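PDB 3ZHC: phytase from Citrobacter braakii, which belongs to branch 2 of the histidine phosphatase superfamily and folds around a mixed beta sheet flanked by helices. Local coordinates for residues R286-D297 with I421-V431. The protein carries 2 engineered substitutions. Sequence-based numbering, arbitrary orientation.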
ATOM      1  N   ARG B 286       7.983 -13.612  17.324  1.00 13.45           N
ATOM      2  CA  ARG B 286       9.224 -14.343  17.666  1.00 13.67           C
ATOM      3  C   ARG B 286       8.940 -15.606  18.436  1.00 13.69           C
ATOM      4  O   ARG B 286       9.424 -16.668  18.080  1.00 13.72           O
ATOM      5  CB  ARG B 286      10.191 -13.466  18.480  1.00 13.78           C
ATOM      6  CG  ARG B 286      10.936 -12.428  17.692  1.00 14.37           C
ATOM      7  CD  ARG B 286      11.920 -11.621  18.607  1.00 14.98           C
ATOM      8  NE  ARG B 286      12.977 -12.490  19.170  1.00 15.31           N
ATOM      9  CZ  ARG B 286      13.291 -12.671  20.475  1.00 15.33           C
ATOM     10  NH1 ARG B 286      12.664 -12.031  21.470  1.00 15.39           N
ATOM     11  NH2 ARG B 286      14.286 -13.516  20.781  1.00 15.61           N
ATOM     12  N   SER B 287       8.157 -15.483  19.497  1.00 13.85           N
ATOM     13  CA  SER B 287       7.769 -16.645  20.321  1.00 14.04           C
ATOM     14  C   SER B 287       6.937 -17.663  19.530  1.00 13.97           C
ATOM     15  O   SER B 287       7.242 -18.849  19.536  1.00 13.96           O
ATOM     16  CB  SER B 287       6.978 -16.180  21.535  1.00 14.07           C
ATOM     17  OG  SER B 287       7.745 -15.252  22.314  1.00 14.71           O
ATOM     18  N   ARG B 288       5.891 -17.171  18.851  1.00 13.99           N
ATOM     19  CA  ARG B 288       4.937 -18.041  18.118  1.00 14.06           C
ATOM     20  C   ARG B 288       5.526 -18.725  16.892  1.00 13.81           C
ATOM     21  O   ARG B 288       5.171 -19.848  16.603  1.00 13.63           O
ATOM     22  CB  ARG B 288       3.651 -17.273  17.736  1.00 14.24           C
ATOM     23  CG  ARG B 288       2.663 -17.149  18.846  1.00 15.43           C
ATOM     24  CD  ARG B 288       1.452 -16.302  18.442  1.00 17.22           C
ATOM     25  NE  ARG B 288       0.373 -16.332  19.461  1.00 18.87           N
ATOM     26  CZ  ARG B 288      -0.645 -15.441  19.564  1.00 19.86           C
ATOM     27  NH1 ARG B 288      -0.764 -14.401  18.711  1.00 20.12           N
ATOM     28  NH2 ARG B 288      -1.559 -15.592  20.541  1.00 20.43           N
ATOM     29  N   ALA B 289       6.422 -18.033  16.179  1.00 13.76           N
ATOM     30  CA  ALA B 289       7.073 -18.592  14.971  1.00 13.67           C
ATOM     31  C   ALA B 289       8.259 -19.513  15.256  1.00 13.59           C
ATOM     32  O   ALA B 289       8.729 -20.165  14.328  1.00 13.76           O
ATOM     33  CB  ALA B 289       7.528 -17.454  14.027  1.00 13.59           C
ATOM     34  N   THR B 290       8.741 -19.580  16.511  1.00 13.45           N
ATOM     35  CA  THR B 290      10.009 -20.325  16.840  1.00 13.45           C
ATOM     36  C   THR B 290      10.032 -21.824  16.397  1.00 13.40           C
ATOM     37  O   THR B 290      10.987 -22.230  15.690  1.00 13.37           O
ATOM     38  CB  THR B 290      10.444 -20.136  18.363  1.00 13.52           C
ATOM     39  OG1 THR B 290      10.918 -18.794  18.553  1.00 13.66           O
ATOM     40  CG2 THR B 290      11.544 -21.107  18.771  1.00 13.44           C
ATOM     41  N   PRO B 291       9.010 -22.634  16.790  1.00 13.35           N
ATOM     42  CA  PRO B 291       8.970 -24.037  16.344  1.00 13.30           C
ATOM     43  C   PRO B 291       8.991 -24.206  14.819  1.00 13.30           C
ATOM     44  O   PRO B 291       9.717 -25.049  14.326  1.00 13.49           O
ATOM     45  CB  PRO B 291       7.654 -24.545  16.919  1.00 13.25           C
ATOM     46  CG  PRO B 291       7.403 -23.713  18.054  1.00 13.31           C
ATOM     47  CD  PRO B 291       7.901 -22.356  17.715  1.00 13.40           C
ATOM     48  N   LEU B 292       8.213 -23.404  14.097  1.00 13.35           N
ATOM     49  CA  LEU B 292       8.198 -23.466  12.616  1.00 13.34           C
ATOM     50  C   LEU B 292       9.551 -23.026  12.017  1.00 13.50           C
ATOM     51  O   LEU B 292      10.053 -23.672  11.092  1.00 13.20           O
ATOM     52  CB  LEU B 292       7.023 -22.669  12.020  1.00 13.27           C
ATOM     53  CG  LEU B 292       5.680 -23.413  12.043  1.00 12.99           C
ATOM     54  CD1 LEU B 292       4.505 -22.453  11.842  1.00 12.84           C
ATOM     55  CD2 LEU B 292       5.651 -24.537  10.984  1.00 12.13           C
ATOM     56  N   LEU B 293      10.123 -21.942  12.554  1.00 13.75           N
ATOM     57  CA  LEU B 293      11.480 -21.498  12.159  1.00 14.02           C
ATOM     58  C   LEU B 293      12.540 -22.594  12.399  1.00 14.51           C
ATOM     59  O   LEU B 293      13.408 -22.808  11.541  1.00 14.51           O
ATOM     60  CB  LEU B 293      11.865 -20.207  12.876  1.00 13.93           C
ATOM     61  CG  LEU B 293      11.070 -18.966  12.412  1.00 13.72           C
ATOM     62  CD1 LEU B 293      11.259 -17.818  13.363  1.00 13.09           C
ATOM     63  CD2 LEU B 293      11.465 -18.581  10.994  1.00 13.03           C
ATOM     64  N   ASP B 294      12.451 -23.285  13.549  1.00 15.06           N
ATOM     65  CA  ASP B 294      13.383 -24.410  13.882  1.00 15.61           C
ATOM     66  C   ASP B 294      13.236 -25.576  12.917  1.00 16.04           C
ATOM     67  O   ASP B 294      14.240 -26.156  12.493  1.00 16.02           O
ATOM     68  CB  ASP B 294      13.175 -24.913  15.323  1.00 15.60           C
ATOM     69  CG  ASP B 294      13.670 -23.922  16.390  1.00 15.94           C
ATOM     70  OD1 ASP B 294      14.379 -22.914  16.072  1.00 15.81           O
ATOM     71  OD2 ASP B 294      13.348 -24.165  17.575  1.00 16.52           O
ATOM     72  N   MET B 295      11.977 -25.915  12.581  1.00 16.68           N
ATOM     73  CA  MET B 295      11.650 -26.961  11.584  1.00 17.16           C
ATOM     74  C   MET B 295      12.184 -26.579  10.213  1.00 17.32           C
ATOM     75  O   MET B 295      12.851 -27.379   9.569  1.00 17.38           O
ATOM     76  CB  MET B 295      10.125 -27.181  11.509  1.00 17.51           C
ATOM     77  CG  MET B 295       9.638 -28.347  10.573  1.00 18.26           C
ATOM     78  SD  MET B 295      10.209 -29.998  11.091  1.00 20.78           S
ATOM     79  CE  MET B 295       9.264 -30.212  12.595  1.00 21.01           C
ATOM     80  N   ILE B 296      11.886 -25.347   9.773  1.00 17.50           N
ATOM     81  CA  ILE B 296      12.351 -24.834   8.461  1.00 17.68           C
ATOM     82  C   ILE B 296      13.872 -24.891   8.362  1.00 17.94           C
ATOM     83  O   ILE B 296      14.422 -25.314   7.332  1.00 17.80           O
ATOM     84  CB  ILE B 296      11.884 -23.375   8.217  1.00 17.73           C
ATOM     85  CG1 ILE B 296      10.370 -23.298   8.007  1.00 17.67           C
ATOM     86  CG2 ILE B 296      12.587 -22.760   6.993  1.00 17.76           C
ATOM     87  CD1 ILE B 296       9.793 -21.926   8.317  1.00 17.38           C
ATOM     88  N   ASP B 297      14.541 -24.467   9.450  1.00 18.22           N
ATOM     89  CA  ASP B 297      15.993 -24.408   9.516  1.00 18.47           C
ATOM     90  C   ASP B 297      16.604 -25.829   9.434  1.00 18.84           C
ATOM     91  O   ASP B 297      17.461 -26.090   8.578  1.00 18.75           O
ATOM     92  CB  ASP B 297      16.432 -23.671  10.796  1.00 18.39           C
ATOM     93  CG  ASP B 297      17.895 -23.331  10.813  1.00 18.41           C
ATOM     94  OD1 ASP B 297      18.531 -23.218   9.736  1.00 18.40           O
ATOM     95  OD2 ASP B 297      18.422 -23.168  11.923  1.00 19.05           O
ATOM     96  N   ILE B 421      17.744 -16.897  11.718  1.00 22.63           N
ATOM     97  CA  ILE B 421      16.819 -17.710  12.511  1.00 22.39           C
ATOM     98  C   ILE B 421      17.295 -17.823  13.972  1.00 22.38           C
ATOM     99  O   ILE B 421      16.477 -17.786  14.881  1.00 22.26           O
ATOM    100  CB  ILE B 421      16.565 -19.127  11.855  1.00 22.28           C
ATOM    101  CG1 ILE B 421      15.705 -18.963  10.597  1.00 22.09           C
ATOM    102  CG2 ILE B 421      15.904 -20.095  12.826  1.00 21.94           C
ATOM    103  CD1 ILE B 421      15.353 -20.251   9.898  1.00 21.62           C
ATOM    104  N   LYS B 422      18.608 -17.952  14.185  1.00 22.41           N
ATOM    105  CA  LYS B 422      19.170 -17.967  15.558  1.00 22.49           C
ATOM    106  C   LYS B 422      18.923 -16.657  16.310  1.00 22.52           C
ATOM    107  O   LYS B 422      18.617 -16.674  17.506  1.00 22.40           O
ATOM    108  CB  LYS B 422      20.681 -18.216  15.557  1.00 22.52           C
ATOM    109  CG  LYS B 422      21.176 -19.541  14.975  1.00 22.64           C
ATOM    110  CD  LYS B 422      20.467 -20.756  15.548  1.00 22.69           C
ATOM    111  CE  LYS B 422      19.500 -21.361  14.579  1.00 22.75           C
ATOM    112  NZ  LYS B 422      20.254 -22.118  13.537  1.00 22.60           N
ATOM    113  N   GLU B 423      19.062 -15.539  15.608  1.00 22.58           N
ATOM    114  CA  GLU B 423      18.892 -14.224  16.212  1.00 22.87           C
ATOM    115  C   GLU B 423      17.457 -13.956  16.654  1.00 22.75           C
ATOM    116  O   GLU B 423      17.231 -13.482  17.765  1.00 22.85           O
ATOM    117  CB  GLU B 423      19.361 -13.127  15.240  1.00 23.09           C
ATOM    118  CG  GLU B 423      19.298 -11.700  15.839  1.00 24.04           C
ATOM    119  CD  GLU B 423      20.070 -10.689  15.040  1.00 25.33           C
ATOM    120  OE1 GLU B 423      21.260 -10.960  14.715  1.00 26.83           O
ATOM    121  OE2 GLU B 423      19.498  -9.617  14.738  1.00 25.88           O
ATOM    122  N   ILE B 424      16.505 -14.268  15.786  1.00 22.61           N
ATOM    123  CA  ILE B 424      15.083 -14.003  16.053  1.00 22.56           C
ATOM    124  C   ILE B 424      14.379 -15.037  16.980  1.00 22.33           C
ATOM    125  O   ILE B 424      13.450 -14.669  17.691  1.00 22.14           O
ATOM    126  CB  ILE B 424      14.269 -13.799  14.698  1.00 22.62           C
ATOM    127  CG1 ILE B 424      14.160 -15.096  13.886  1.00 22.93           C
ATOM    128  CG2 ILE B 424      14.900 -12.668  13.878  1.00 22.76           C
ATOM    129  CD1 ILE B 424      13.870 -14.873  12.353  1.00 23.40           C
ATOM    130  N   ARG B 425      14.824 -16.293  16.979  1.00 22.24           N
ATOM    131  CA  ARG B 425      14.135 -17.354  17.758  1.00 22.25           C
ATOM    132  C   ARG B 425      14.155 -17.123  19.276  1.00 22.33           C
ATOM    133  O   ARG B 425      15.090 -16.554  19.802  1.00 22.39           O
ATOM    134  CB  ARG B 425      14.703 -18.747  17.441  1.00 22.20           C
ATOM    135  CG  ARG B 425      16.109 -18.998  17.953  1.00 22.11           C
ATOM    136  CD  ARG B 425      16.642 -20.306  17.466  1.00 22.13           C
ATOM    137  NE  ARG B 425      15.882 -21.456  17.957  1.00 21.70           N
ATOM    138  CZ  ARG B 425      16.006 -22.007  19.168  1.00 21.45           C
ATOM    139  NH1 ARG B 425      16.867 -21.526  20.082  1.00 21.96           N
ATOM    140  NH2 ARG B 425      15.259 -23.054  19.480  1.00 21.39           N
ATOM    141  N   VAL B 426      13.098 -17.581  19.946  1.00 22.50           N
ATOM    142  CA  VAL B 426      12.960 -17.500  21.389  1.00 22.66           C
ATOM    143  C   VAL B 426      13.217 -18.929  21.901  1.00 23.09           C
ATOM    144  O   VAL B 426      12.370 -19.789  21.724  1.00 22.99           O
ATOM    145  CB  VAL B 426      11.569 -16.983  21.793  1.00 22.60           C
ATOM    146  CG1 VAL B 426      11.405 -16.940  23.321  1.00 22.17           C
ATOM    147  CG2 VAL B 426      11.329 -15.612  21.188  1.00 22.22           C
ATOM    148  N   PRO B 427      14.405 -19.185  22.537  1.00 23.66           N
ATOM    149  CA  PRO B 427      14.761 -20.579  22.965  1.00 24.06           C
ATOM    150  C   PRO B 427      13.747 -21.251  23.921  1.00 24.59           C
ATOM    151  O   PRO B 427      13.565 -22.482  23.875  1.00 24.60           O
ATOM    152  CB  PRO B 427      16.154 -20.409  23.615  1.00 23.98           C
ATOM    153  CG  PRO B 427      16.272 -18.992  23.921  1.00 23.86           C
ATOM    154  CD  PRO B 427      15.453 -18.227  22.926  1.00 23.67           C
ATOM    155  N   GLU B 428      13.087 -20.444  24.753  1.00 25.28           N
ATOM    156  CA  GLU B 428      12.042 -20.933  25.662  1.00 25.85           C
ATOM    157  C   GLU B 428      10.811 -21.530  24.923  1.00 26.21           C
ATOM    158  O   GLU B 428      10.098 -22.363  25.493  1.00 26.31           O
ATOM    159  CB  GLU B 428      11.565 -19.813  26.610  1.00 25.99           C
ATOM    160  CG  GLU B 428      12.615 -19.338  27.661  1.00 26.63           C
ATOM    161  CD  GLU B 428      13.664 -18.313  27.130  1.00 27.32           C
ATOM    162  OE1 GLU B 428      13.493 -17.750  26.017  1.00 27.84           O
ATOM    163  OE2 GLU B 428      14.657 -18.074  27.850  1.00 28.31           O
ATOM    164  N   CYS B 429      10.580 -21.104  23.663  1.00 26.64           N
ATOM    165  CA  CYS B 429       9.408 -21.558  22.862  1.00 26.96           C
ATOM    166  C   CYS B 429       9.678 -22.730  21.926  1.00 27.44           C
ATOM    167  O   CYS B 429       8.823 -23.057  21.100  1.00 27.25           O
ATOM    168  CB  CYS B 429       8.802 -20.360  22.123  1.00 26.92           C
ATOM    169  SG  CYS B 429       8.249 -19.131  23.278  1.00 26.54           S
ATOM    170  N   ALA B 430      10.855 -23.365  22.062  1.00 28.11           N
ATOM    171  CA  ALA B 430      11.215 -24.528  21.251  1.00 28.63           C
ATOM    172  C   ALA B 430      10.365 -25.739  21.640  1.00 29.25           C
ATOM    173  O   ALA B 430       9.935 -25.858  22.793  1.00 29.17           O
ATOM    174  CB  ALA B 430      12.683 -24.854  21.416  1.00 28.64           C
ATOM    175  N   VAL B 431      10.126 -26.623  20.667  1.00 30.04           N
ATOM    176  CA  VAL B 431       9.378 -27.860  20.888  1.00 30.70           C
ATOM    177  C   VAL B 431      10.389 -29.002  20.984  1.00 31.40           C
ATOM    178  O   VAL B 431      10.893 -29.470  19.969  1.00 31.59           O
ATOM    179  CB  VAL B 431       8.356 -28.109  19.781  1.00 30.67           C
ATOM    180  CG1 VAL B 431       7.637 -29.436  20.011  1.00 30.82           C
ATOM    181  CG2 VAL B 431       7.354 -26.978  19.740  1.00 30.38           C
TER
HETATM  182  O   HOH W   1      11.568 -26.081  18.111  1.00 12.24           O
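The C-terminal end of helix 414-424 and the tail that follows it pack along helix 282-301, with R425, the first residue to leave the helix, bound to D294. R425 grips the carboxylate side-on: NE donates to D294 OD1 (2.8 Å) on its syn side, and NH2 makes a nearly straight bond to D294 OD2 (2.9 Å), with the two planar groups 28° apart. A water donates to D294 OD2 and accepts from the backbone N-H of V431, linking the carboxylate to the tail. One turn back, T290 OG1 accepts from V426 N (2.9 Å) and donates to R286 O within its own helix; chi1 of -71° sets this hydroxyl beside its backbone N while CG2, anti to that N, comes 3.3 Å from V426 O. R286 reaches the helix end, its NE making a bent hydrogen bond to I424 O (2.7 Å), which is tilted from the guanidinium plane, and V426 CG2 sits over the centre of one guanidinium face. In this histidine phosphatase fold, helix 282-301 rests its other side on strands 28-38 and 318-323 of the mixed sheet. The side chains of I421 and D297 run past each other in opposite directions, with I421 CD1 3.7 Å from D297 CB; L293 CD1 meets I424 CG1, and K422 NZ closes a salt bridge to D297 OD2 (2.7 Å). Near S287, C429 is anchored by its disulfide to C155.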